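Local coordinates for protein branched-chain amino acid aminotransferase (Thermoproteus uzoniensis, PDB 5CE8) that probably transfers amino groups between leucine, isoleucine or valine and 2-oxoglutarate, using pyridoxal 5'-phosphate as cofactor, at residues M187-A190 / V194-G197; R150-H153 / P158-A161; G199-I204 / I223-V228; G41-I46 / G165-S170. One frame throughout, in Å; residues are numbered along the deposited sequence.

Interaction 1 of 4, residues M187-A190 / V194-G197; sequences MLNA and VVEG. With PLP (pyridoxal-5'-phosphate), chain D.
Met187 meets the strand 194-197 first through its backbone: its N donates to Glu196 O at 2.9 Å, and its O receives two amides. Val195 N reaches that oxygen in the carbonyl plane at 2.9 Å, nearly straight (N-H...O 171°), while Glu196 N is a weak second donor to Met187 O at 3.5 Å. Two residues therefore stand against one. The Met187 chain bends at its last torsion (chi3 -81°), which lays CE 3.7 Å from Gly197 O; the same side chain packs on helix 167-179. Leu188 has its CB directed away from the partner strand, yet its CD2 comes back to touch Val194 CG2 at 3.6 Å, a small apolar contact between side chains whose CB atoms diverge. At Asn189 the strand has given way to a turn. There Val195 sits crosswise to the amide, its CG1 3.8 Å from Asn189 ND2 and its CG2 near the backbone N of Asn189. The amide's polar atoms are used on the turn and beyond it, OD1 by Lys193 N and ND2 by Asp217 O. Glu196 turns its carboxylate off the hairpin altogether: the chain bends at chi2, and OE1 comes to 2.5 Å from N1 of the cofactor, while OE2 accepts from Leu220 N. The short modelled distance is consistent with a protonated pyridine nitrogen, as in other PLP-dependent aminotransferases. This is a classic beta bulge in an antiparallel hairpin, its second strand delivering the acidic residue that faces the pyridine nitrogen of PLP.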
loop_
_atom_site.group_PDB
_atom_site.type_symbol
_atom_site.label_atom_id
_atom_site.label_comp_id
_atom_site.label_asym_id
_atom_site.label_seq_id
_atom_site.Cartn_x
_atom_site.Cartn_y
_atom_site.Cartn_z
ATOM N N MET A 187 -2.233 18.077 0.082
ATOM C CA MET A 187 -1.797 16.823 0.554
ATOM C C MET A 187 -2.522 15.722 -0.204
ATOM O O MET A 187 -3.786 15.778 -0.364
ATOM C CB MET A 187 -2.167 16.647 2.063
ATOM C CG MET A 187 -1.154 17.294 3.015
ATOM S SD MET A 187 -1.396 16.792 4.762
ATOM C CE MET A 187 -2.648 17.910 4.941
ATOM N N LEU A 188 -1.739 14.781 -0.689
ATOM C CA LEU A 188 -2.214 13.520 -1.255
ATOM C C LEU A 188 -2.554 12.566 -0.111
ATOM O O LEU A 188 -1.918 12.600 0.931
ATOM C CB LEU A 188 -1.176 12.905 -2.107
ATOM C CG LEU A 188 -0.668 13.715 -3.275
ATOM C CD1 LEU A 188 0.162 12.922 -4.286
ATOM C CD2 LEU A 188 -1.863 14.354 -4.015
ATOM N N ASN A 189 -3.560 11.714 -0.284
ATOM C CA ASN A 189 -3.791 10.588 0.637
ATOM C C ASN A 189 -2.798 9.365 0.402
ATOM O O ASN A 189 -1.911 9.443 -0.476
ATOM C CB ASN A 189 -5.252 10.181 0.659
ATOM C CG ASN A 189 -5.704 9.459 -0.620
ATOM O OD1 ASN A 189 -4.937 9.350 -1.619
ATOM N ND2 ASN A 189 -7.001 9.171 -0.673
ATOM N N ALA A 190 -2.914 8.267 1.172
ATOM C CA ALA A 190 -1.903 7.181 1.091
ATOM C C ALA A 190 -1.964 6.527 -0.297
ATOM O O ALA A 190 -1.036 5.935 -0.761
ATOM C CB ALA A 190 -2.170 6.124 2.067
ATOM N N VAL A 194 -5.363 13.483 -4.407
ATOM C CA VAL A 194 -5.454 14.824 -3.706
ATOM C C VAL A 194 -6.597 14.781 -2.683
ATOM O O VAL A 194 -7.745 14.424 -2.991
ATOM C CB VAL A 194 -5.709 15.955 -4.752
ATOM C CG1 VAL A 194 -5.961 17.356 -4.118
ATOM C CG2 VAL A 194 -4.554 16.083 -5.692
ATOM N N VAL A 195 -6.357 15.196 -1.453
ATOM C CA VAL A 195 -7.475 15.270 -0.546
ATOM C C VAL A 195 -7.754 16.626 0.155
ATOM O O VAL A 195 -8.910 16.985 0.316
ATOM C CB VAL A 195 -7.502 14.128 0.460
ATOM C CG1 VAL A 195 -7.939 12.860 -0.226
ATOM C CG2 VAL A 195 -6.157 13.918 1.125
ATOM N N GLU A 196 -6.748 17.310 0.582
ATOM C CA GLU A 196 -6.917 18.412 1.592
ATOM C C GLU A 196 -5.856 19.477 1.362
ATOM O O GLU A 196 -4.807 19.161 0.812
ATOM C CB GLU A 196 -6.740 17.824 2.936
ATOM C CG GLU A 196 -7.882 17.066 3.571
ATOM C CD GLU A 196 -8.922 17.928 4.182
ATOM O OE1 GLU A 196 -8.691 19.115 4.385
ATOM O OE2 GLU A 196 -9.985 17.428 4.498
ATOM N N GLY A 197 -6.083 20.720 1.811
ATOM C CA GLY A 197 -5.008 21.615 2.084
ATOM C C GLY A 197 -4.623 21.281 3.522
ATOM O O GLY A 197 -5.239 20.439 4.188
HETATM N N1 PLP D . -10.001 20.273 6.218
HETATM C C2 PLP D . -9.513 19.931 7.407
HETATM C C2A PLP D . -8.370 18.967 7.519
HETATM C C3 PLP D . -10.005 20.556 8.626
HETATM O O3 PLP D . -9.415 20.256 9.850
HETATM C C4 PLP D . -11.112 21.546 8.508
HETATM C C4A PLP D . -11.722 22.246 9.705
HETATM C C5 PLP D . -11.592 21.812 7.122
HETATM C C6 PLP D . -10.967 21.125 6.043
HETATM C C5A PLP D . -12.647 22.818 6.760
HETATM O O4P PLP D . -13.833 22.600 7.435
HETATM P P PLP D . -14.839 23.802 7.610
HETATM O O1P PLP D . -14.132 24.983 8.359
HETATM O O2P PLP D . -15.407 24.072 6.283
HETATM O O3P PLP D . -15.918 23.372 8.564
#

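Interaction 2 of 4, residues R150-H153 / P158-A161; sequences RRVH and PVMA
Val159 carries most of this contact, where it meets the side chains of both Arg151 and Val152. All three lie in the long loop that runs from strand 142-146 to helix 167-179, with Val159 at the second position of a type I turn closed by Ala161 N donating to Pro158 O. Its CB points at the opposing segment and stands 3.5 Å from Arg151 NH2, while its CG1 lies about 4.0 Å above the guanidinium plane, over the centre of the group. The valine thus covers one face of the arginine. Arg151 reaches this place by leaving its backbone with CG opposite the N (chi1 -177°) and then bending at chi2, so that the end of the chain swings back to the turn. The polar link is looser than the packing: NH2 makes only a weak bond to Val159 O, 3.4 Å long and bent to 126°. A water at the guanidinium edge, in its plane, does better, accepting from Arg151 NH2 at 2.8 Å and donating to Val159 O at 2.6 Å. The same CG1 of Val159 also touches Val152 CG1 at 3.7 Å and lies 3.3 Å from Val152 O. Arg151 NE is taken by Gly218 O, and the side chain also touches the PLP; from a third subunit, Glu247 packs on Val159. The guanidinium is accordingly fixed by shape and by shared partners: Gly218 at NE, a valine over one face and a bridging water at the edge hold its rotation beside the cofactor, with the weak direct bond adding little.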
loop_
_atom_site.group_PDB
_atom_site.type_symbol
_atom_site.label_atom_id
_atom_site.label_comp_id
_atom_site.label_asym_id
_atom_site.label_seq_id
_atom_site.Cartn_x
_atom_site.Cartn_y
_atom_site.Cartn_z
ATOM N N ARG A 150 2.028 12.866 3.358
ATOM C CA ARG A 150 0.711 12.415 3.026
ATOM C C ARG A 150 -0.252 12.664 4.176
ATOM O O ARG A 150 0.173 12.646 5.319
ATOM C CB ARG A 150 0.732 10.921 2.717
ATOM C CG ARG A 150 1.682 10.535 1.606
ATOM C CD ARG A 150 1.233 11.156 0.258
ATOM N NE ARG A 150 1.931 10.648 -0.938
ATOM C CZ ARG A 150 2.834 11.324 -1.696
ATOM N NH1 ARG A 150 3.260 12.561 -1.411
ATOM N NH2 ARG A 150 3.335 10.734 -2.807
ATOM N N ARG A 151 -1.519 12.894 3.846
ATOM C CA ARG A 151 -2.588 12.944 4.842
ATOM C C ARG A 151 -2.640 11.686 5.719
ATOM O O ARG A 151 -2.595 10.558 5.240
ATOM C CB ARG A 151 -3.943 13.155 4.143
ATOM C CG ARG A 151 -5.181 13.310 4.970
ATOM C CD ARG A 151 -5.441 14.648 5.725
ATOM N NE ARG A 151 -6.851 14.610 6.136
ATOM C CZ ARG A 151 -7.389 15.037 7.301
ATOM N NH1 ARG A 151 -6.680 15.681 8.204
ATOM N NH2 ARG A 151 -8.698 14.846 7.535
ATOM N N VAL A 152 -2.844 11.876 6.990
ATOM C CA VAL A 152 -2.784 10.758 7.902
ATOM C C VAL A 152 -4.011 9.880 7.463
ATOM O O VAL A 152 -5.059 10.436 7.051
ATOM C CB VAL A 152 -2.714 11.183 9.409
ATOM C CG1 VAL A 152 -3.837 11.976 9.900
ATOM C CG2 VAL A 152 -2.644 9.968 10.292
ATOM N N HIS A 153 -3.879 8.567 7.536
ATOM C CA HIS A 153 -4.799 7.607 6.948
ATOM C C HIS A 153 -5.851 7.128 7.979
ATOM O O HIS A 153 -5.560 7.034 9.176
ATOM C CB HIS A 153 -4.002 6.431 6.405
ATOM C CG HIS A 153 -4.789 5.548 5.463
ATOM N ND1 HIS A 153 -5.355 4.360 5.854
ATOM C CD2 HIS A 153 -5.130 5.714 4.156
ATOM C CE1 HIS A 153 -6.023 3.844 4.851
ATOM N NE2 HIS A 153 -5.874 4.635 3.793
ATOM N N PRO A 158 -8.774 8.762 13.144
ATOM C CA PRO A 158 -10.120 8.947 12.584
ATOM C C PRO A 158 -10.265 10.314 12.028
ATOM O O PRO A 158 -10.839 11.210 12.651
ATOM C CB PRO A 158 -11.083 8.623 13.764
ATOM C CG PRO A 158 -10.280 8.672 14.922
ATOM C CD PRO A 158 -8.838 8.532 14.579
ATOM N N VAL A 159 -9.697 10.456 10.813
ATOM C CA VAL A 159 -9.547 11.688 10.142
ATOM C C VAL A 159 -10.786 12.532 9.963
ATOM O O VAL A 159 -10.720 13.753 9.979
ATOM C CB VAL A 159 -8.845 11.554 8.828
ATOM C CG1 VAL A 159 -7.400 11.415 9.174
ATOM C CG2 VAL A 159 -9.367 10.386 8.002
ATOM N N MET A 160 -11.941 11.892 9.923
ATOM C CA MET A 160 -13.213 12.640 9.796
ATOM C C MET A 160 -13.497 13.397 11.083
ATOM O O MET A 160 -14.352 14.188 11.095
ATOM C CB MET A 160 -14.344 11.673 9.502
ATOM C CG MET A 160 -14.085 10.972 8.151
ATOM S SD MET A 160 -15.394 10.185 7.195
ATOM C CE MET A 160 -16.770 11.180 7.715
ATOM N N ALA A 161 -12.872 13.042 12.173
ATOM C CA ALA A 161 -13.069 13.799 13.389
ATOM C C ALA A 161 -12.118 14.971 13.344
ATOM O O ALA A 161 -10.962 14.779 12.979
ATOM C CB ALA A 161 -12.759 12.959 14.540
HETATM O O HOH W 1 -8.935 15.662 10.207
#

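Interaction 3 of 4, residues G199-I204 / I223-V228; sequences GENIFI and ITRETV. With PLP (pyridoxal-5'-phosphate), chain D.
Arg225 sets out with CG opposite its backbone N (chi1 172°) and stays extended as far as NE, laying its aliphatic chain across Asn201 at about a right angle; Val228, with CG1 likewise opposite the N, extends that methyl to the ring of Phe203. Val228 CG1 sits over one face of the phenyl, 3.7 Å from its centroid and 28° off the normal, a CH-pi contact displaced toward the rim, where Phe203 CZ is 3.3 Å from Val228 CG1. Near the ring plane, at its edge, comes Arg225 O. Nearer the cofactor, Asn201 OD1 lies 3.4 Å from Arg225 CB. The guanidinium itself has gone past, to a salt bridge with Glu241, and Asn201 ND2 donates to Leu220 O.

What joins the polar atoms is a water. It donates to Asn201 OD1 at 2.7 Å and to PLP O2P, and accepts from Arg225 N. The same O2P takes Thr224 N at 2.8 Å and Thr224 OG1, whereas O3P receives Ile223 N. Strand 201-204 and helix 223-228 run in nearly the same N-to-C direction, 28° apart, with their axes 9.1 Å from each other, Phe203 and Val228 filling the gap. The phosphate is thus held at the helix N-terminus by backbone amides, a hydroxyl and a bridged water, and the helix dipole there would probably help to stabilise its negative charge.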
loop_
_atom_site.group_PDB
_atom_site.type_symbol
_atom_site.label_atom_id
_atom_site.label_comp_id
_atom_site.label_asym_id
_atom_site.label_seq_id
_atom_site.Cartn_x
_atom_site.Cartn_y
_atom_site.Cartn_z
ATOM N N GLY A 199 -5.494 22.925 6.124
ATOM C CA GLY A 199 -6.702 23.185 6.832
ATOM C C GLY A 199 -7.893 23.544 5.945
ATOM O O GLY A 199 -8.661 24.402 6.338
ATOM N N GLU A 200 -8.011 22.963 4.736
ATOM C CA GLU A 200 -9.048 23.416 3.768
ATOM C C GLU A 200 -9.463 22.282 2.933
ATOM O O GLU A 200 -8.577 21.504 2.561
ATOM C CB GLU A 200 -8.465 24.455 2.803
ATOM C CG GLU A 200 -7.916 25.797 3.401
ATOM C CD GLU A 200 -6.450 25.692 3.850
ATOM O OE1 GLU A 200 -5.959 26.645 4.441
ATOM O OE2 GLU A 200 -5.761 24.668 3.714
ATOM N N ASN A 201 -10.716 22.262 2.471
ATOM C CA ASN A 201 -11.132 21.265 1.446
ATOM C C ASN A 201 -10.777 21.899 0.126
ATOM O O ASN A 201 -10.482 23.117 0.043
ATOM C CB ASN A 201 -12.584 20.897 1.472
ATOM C CG ASN A 201 -12.983 20.132 2.757
ATOM O OD1 ASN A 201 -13.756 20.614 3.500
ATOM N ND2 ASN A 201 -12.401 18.984 3.006
ATOM N N ILE A 202 -10.707 21.060 -0.879
ATOM C CA ILE A 202 -10.233 21.460 -2.235
ATOM C C ILE A 202 -11.319 21.140 -3.262
ATOM O O ILE A 202 -11.989 20.085 -3.181
ATOM C CB ILE A 202 -9.006 20.641 -2.699
ATOM C CG1 ILE A 202 -7.943 20.675 -1.640
ATOM C CG2 ILE A 202 -8.379 21.180 -4.007
ATOM C CD1 ILE A 202 -6.674 19.901 -1.986
ATOM N N PHE A 203 -11.482 22.057 -4.241
ATOM C CA PHE A 203 -12.370 21.888 -5.378
ATOM C C PHE A 203 -11.624 22.174 -6.691
ATOM O O PHE A 203 -10.858 23.136 -6.806
ATOM C CB PHE A 203 -13.586 22.863 -5.275
ATOM C CG PHE A 203 -14.661 22.433 -4.349
ATOM C CD1 PHE A 203 -14.581 22.745 -3.007
ATOM C CD2 PHE A 203 -15.857 21.928 -4.829
ATOM C CE1 PHE A 203 -15.561 22.411 -2.115
ATOM C CE2 PHE A 203 -16.876 21.603 -3.903
ATOM C CZ PHE A 203 -16.719 21.829 -2.557
ATOM N N ILE A 204 -11.865 21.386 -7.736
ATOM C CA ILE A 204 -11.395 21.862 -9.023
ATOM C C ILE A 204 -12.570 22.116 -9.962
ATOM O O ILE A 204 -13.584 21.586 -9.763
ATOM C CB ILE A 204 -10.362 20.889 -9.636
ATOM C CG1 ILE A 204 -11.015 19.547 -9.952
ATOM C CG2 ILE A 204 -9.140 20.801 -8.695
ATOM C CD1 ILE A 204 -10.100 18.640 -10.754
ATOM N N ILE A 223 -17.938 21.992 6.452
ATOM C CA ILE A 223 -19.176 22.711 6.411
ATOM C C ILE A 223 -19.114 23.824 5.355
ATOM O O ILE A 223 -20.139 24.155 4.793
ATOM C CB ILE A 223 -19.525 23.245 7.791
ATOM C CG1 ILE A 223 -20.005 22.036 8.586
ATOM C CG2 ILE A 223 -20.644 24.307 7.732
ATOM C CD1 ILE A 223 -20.180 22.177 10.061
ATOM N N THR A 224 -17.953 24.398 5.095
ATOM C CA THR A 224 -17.813 25.263 3.950
ATOM C C THR A 224 -17.983 24.446 2.658
ATOM O O THR A 224 -18.680 24.891 1.725
ATOM C CB THR A 224 -16.462 26.018 3.990
ATOM O OG1 THR A 224 -16.335 26.684 5.281
ATOM C CG2 THR A 224 -16.445 27.060 2.909
ATOM N N ARG A 225 -17.408 23.260 2.674
ATOM C CA ARG A 225 -17.567 22.262 1.569
ATOM C C ARG A 225 -19.035 21.969 1.334
ATOM O O ARG A 225 -19.505 22.035 0.170
ATOM C CB ARG A 225 -16.725 21.041 1.856
ATOM C CG ARG A 225 -16.940 19.839 0.900
ATOM C CD ARG A 225 -16.235 18.662 1.458
ATOM N NE ARG A 225 -16.244 17.528 0.520
ATOM C CZ ARG A 225 -17.211 16.647 0.392
ATOM N NH1 ARG A 225 -18.321 16.692 1.149
ATOM N NH2 ARG A 225 -17.084 15.747 -0.561
ATOM N N GLU A 226 -19.773 21.692 2.430
ATOM C CA GLU A 226 -21.136 21.392 2.344
ATOM C C GLU A 226 -21.897 22.613 1.803
ATOM O O GLU A 226 -22.734 22.504 0.865
ATOM C CB GLU A 226 -21.690 20.968 3.694
ATOM C CG GLU A 226 -23.084 20.341 3.655
ATOM C CD GLU A 226 -23.632 20.035 5.031
ATOM O OE1 GLU A 226 -22.949 19.305 5.836
ATOM O OE2 GLU A 226 -24.745 20.483 5.309
ATOM N N THR A 227 -21.605 23.792 2.328
ATOM C CA THR A 227 -22.223 25.016 1.737
ATOM C C THR A 227 -21.998 25.141 0.220
ATOM O O THR A 227 -22.959 25.465 -0.541
ATOM C CB THR A 227 -21.727 26.255 2.542
ATOM O OG1 THR A 227 -22.034 25.985 3.928
ATOM C CG2 THR A 227 -22.329 27.454 2.114
ATOM N N VAL A 228 -20.740 25.004 -0.187
ATOM C CA VAL A 228 -20.372 25.061 -1.597
ATOM C C VAL A 228 -21.226 24.051 -2.413
ATOM O O VAL A 228 -21.713 24.373 -3.547
ATOM C CB VAL A 228 -18.889 24.855 -1.795
ATOM C CG1 VAL A 228 -18.502 24.528 -3.250
ATOM C CG2 VAL A 228 -18.108 26.134 -1.351
HETATM N N1 PLP D . -10.001 20.273 6.218
HETATM C C2 PLP D . -9.513 19.931 7.407
HETATM C C2A PLP D . -8.370 18.967 7.519
HETATM C C3 PLP D . -10.005 20.556 8.626
HETATM O O3 PLP D . -9.415 20.256 9.850
HETATM C C4 PLP D . -11.112 21.546 8.508
HETATM C C4A PLP D . -11.722 22.246 9.705
HETATM C C5 PLP D . -11.592 21.812 7.122
HETATM C C6 PLP D . -10.967 21.125 6.043
HETATM C C5A PLP D . -12.647 22.818 6.760
HETATM O O4P PLP D . -13.833 22.600 7.435
HETATM P P PLP D . -14.839 23.802 7.610
HETATM O O1P PLP D . -14.132 24.983 8.359
HETATM O O2P PLP D . -15.407 24.072 6.283
HETATM O O3P PLP D . -15.918 23.372 8.564
HETATM O O HOH W 2 -14.790 23.075 4.001
#

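Interaction 4 of 4, residues G41-I46 / G165-S170; sequences GVFEGI and GIYLNS. With PLP (pyridoxal-5'-phosphate), chain D.
The cofactor pocket gains part of its wall here, where Phe43 of the strand 41-50 packs against Tyr167, a PLP-binding residue near the beginning of helix 167-179. The two rings form a T-shaped pair: the edge of Phe43 is directed at the face of Tyr167, with centroids 5.0 Å apart and planes at 79°. Phe43 CE1 is 3.7 Å from Tyr167 CD1, and Phe43 CZ lies over the centre of the tyrosine ring. Phe43 gets there with CG set between its backbone N and carbonyl carbon (chi1 62°), which carries the end of the side chain over to the helix. Tyr167 OH then meets PLP O3 in a very short hydrogen bond modelled at 2.4 Å, a length to be treated as doubtful because O3 also crowds the ring. Tyr38 of a second subunit meets Phe43 edge-to-face as well and packs on Tyr167, so the aromatic cluster spans a subunit interface. Glu44, next along the chain, makes a salt bridge to Arg66 and a hydrogen bond to His63. Such a tyrosine at the phenolic oxygen of the cofactor, backed by aromatic rings, belongs to the PLP site between the two domains of a class IV aminotransferase.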
loop_
_atom_site.group_PDB
_atom_site.type_symbol
_atom_site.label_atom_id
_atom_site.label_comp_id
_atom_site.label_asym_id
_atom_site.label_seq_id
_atom_site.Cartn_x
_atom_site.Cartn_y
_atom_site.Cartn_z
ATOM N N GLY A 41 -8.159 15.390 21.939
ATOM C CA GLY A 41 -9.055 16.526 22.009
ATOM C C GLY A 41 -9.841 16.568 20.716
ATOM O O GLY A 41 -9.514 15.825 19.731
ATOM N N VAL A 42 -10.861 17.388 20.711
ATOM C CA VAL A 42 -11.475 17.857 19.464
ATOM C C VAL A 42 -11.620 19.378 19.471
ATOM O O VAL A 42 -11.705 20.017 20.560
ATOM C CB VAL A 42 -12.799 17.172 19.207
ATOM C CG1 VAL A 42 -12.565 15.699 19.164
ATOM C CG2 VAL A 42 -13.843 17.458 20.234
ATOM N N PHE A 43 -11.792 19.946 18.281
ATOM C CA PHE A 43 -12.020 21.379 18.191
ATOM C C PHE A 43 -12.957 21.667 17.021
ATOM O O PHE A 43 -13.363 20.745 16.271
ATOM C CB PHE A 43 -10.723 22.167 18.070
ATOM C CG PHE A 43 -9.916 21.852 16.840
ATOM C CD1 PHE A 43 -9.109 20.712 16.789
ATOM C CD2 PHE A 43 -9.969 22.683 15.749
ATOM C CE1 PHE A 43 -8.424 20.407 15.592
ATOM C CE2 PHE A 43 -9.210 22.467 14.594
ATOM C CZ PHE A 43 -8.463 21.328 14.518
ATOM N N GLU A 44 -13.268 22.949 16.896
ATOM C CA GLU A 44 -14.049 23.533 15.799
ATOM C C GLU A 44 -13.541 24.901 15.388
ATOM O O GLU A 44 -12.715 25.541 16.063
ATOM C CB GLU A 44 -15.508 23.690 16.188
ATOM C CG GLU A 44 -16.366 22.467 15.920
ATOM C CD GLU A 44 -16.397 22.066 14.453
ATOM O OE1 GLU A 44 -16.482 20.858 14.192
ATOM O OE2 GLU A 44 -16.273 22.979 13.626
ATOM N N GLY A 45 -14.084 25.399 14.288
ATOM C CA GLY A 45 -13.734 26.734 13.798
ATOM C C GLY A 45 -15.047 27.285 13.314
ATOM O O GLY A 45 -15.769 26.579 12.606
ATOM N N ILE A 46 -15.424 28.441 13.845
ATOM C CA ILE A 46 -16.709 29.031 13.490
ATOM C C ILE A 46 -16.477 30.485 13.267
ATOM O O ILE A 46 -15.798 31.116 14.072
ATOM C CB ILE A 46 -17.761 28.880 14.554
ATOM C CG1 ILE A 46 -17.879 27.399 14.986
ATOM C CG2 ILE A 46 -19.091 29.473 14.053
ATOM C CD1 ILE A 46 -18.771 27.118 16.241
ATOM N N GLY A 165 -4.824 15.890 17.877
ATOM C CA GLY A 165 -3.620 15.140 17.610
ATOM C C GLY A 165 -3.321 14.910 16.139
ATOM O O GLY A 165 -2.214 15.008 15.756
ATOM N N ILE A 166 -4.366 14.772 15.317
ATOM C CA ILE A 166 -4.229 14.685 13.791
ATOM C C ILE A 166 -3.481 15.853 13.182
ATOM O O ILE A 166 -2.807 15.659 12.174
ATOM C CB ILE A 166 -5.586 14.650 13.069
ATOM C CG1 ILE A 166 -6.389 13.468 13.534
ATOM C CG2 ILE A 166 -5.506 14.621 11.547
ATOM C CD1 ILE A 166 -7.783 13.563 13.110
ATOM N N TYR A 167 -3.608 17.060 13.732
ATOM C CA TYR A 167 -3.068 18.311 13.066
ATOM C C TYR A 167 -1.488 18.513 13.071
ATOM O O TYR A 167 -0.960 19.465 12.448
ATOM C CB TYR A 167 -3.919 19.552 13.481
ATOM C CG TYR A 167 -5.252 19.411 12.863
ATOM C CD1 TYR A 167 -6.113 18.523 13.387
ATOM C CD2 TYR A 167 -5.595 20.046 11.677
ATOM C CE1 TYR A 167 -7.236 18.163 12.750
ATOM C CE2 TYR A 167 -6.845 19.764 11.066
ATOM C CZ TYR A 167 -7.641 18.783 11.644
ATOM O OH TYR A 167 -8.885 18.385 11.210
ATOM N N LEU A 168 -0.750 17.629 13.742
ATOM C CA LEU A 168 0.664 17.551 13.595
ATOM C C LEU A 168 1.083 17.267 12.115
ATOM O O LEU A 168 1.978 17.941 11.506
ATOM C CB LEU A 168 1.256 16.529 14.605
ATOM C CG LEU A 168 2.782 16.193 14.374
ATOM C CD1 LEU A 168 3.556 17.441 14.737
ATOM C CD2 LEU A 168 3.455 15.131 15.206
ATOM N N ASN A 169 0.322 16.383 11.517
ATOM C CA ASN A 169 0.390 16.120 10.036
ATOM C C ASN A 169 0.093 17.370 9.168
ATOM O O ASN A 169 0.896 17.719 8.192
ATOM C CB ASN A 169 -0.571 14.934 9.774
ATOM C CG ASN A 169 -0.750 14.597 8.284
ATOM O OD1 ASN A 169 -1.841 14.759 7.700
ATOM N ND2 ASN A 169 0.234 13.987 7.755
ATOM N N SER A 170 -1.010 18.089 9.540
ATOM C CA SER A 170 -1.361 19.345 8.904
ATOM C C SER A 170 -0.275 20.414 9.121
ATOM O O SER A 170 0.017 21.142 8.177
ATOM C CB SER A 170 -2.742 19.896 9.322
ATOM O OG SER A 170 -3.768 19.070 8.796
HETATM N N1 PLP D . -10.001 20.273 6.218
HETATM C C2 PLP D . -9.513 19.931 7.407
HETATM C C2A PLP D . -8.370 18.967 7.519
HETATM C C3 PLP D . -10.005 20.556 8.626
HETATM O O3 PLP D . -9.415 20.256 9.850
HETATM C C4 PLP D . -11.112 21.546 8.508
HETATM C C4A PLP D . -11.722 22.246 9.705
HETATM C C5 PLP D . -11.592 21.812 7.122
HETATM C C6 PLP D . -10.967 21.125 6.043
HETATM C C5A PLP D . -12.647 22.818 6.760
HETATM O O4P PLP D . -13.833 22.600 7.435
HETATM P P PLP D . -14.839 23.802 7.610
HETATM O O1P PLP D . -14.132 24.983 8.359
HETATM O O2P PLP D . -15.407 24.072 6.283
HETATM O O3P PLP D . -15.918 23.372 8.564
#

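How the interactions relate
All four contacts are buried, and all four come up to PLP: interaction 1 at the ring nitrogen, 3 at the phosphate, 4 at the phenolic oxygen, and 2 through the side chain of Arg151. Interactions 1 and 3 both draw on the mixed sheet, through the consecutive strands 194-197 and 201-206, but one is backbone pairing with a bulge and the other strand-to-helix packing with a bridging water. Interaction 2, all loop, lies between interactions 1 and 4: Arg151 N probably bonds to Leu188 O, and Asn169 probably clamps Arg150 O and Val152 N. Interaction 4 is purely aromatic across the segments and, like interaction 2, borders a second subunit.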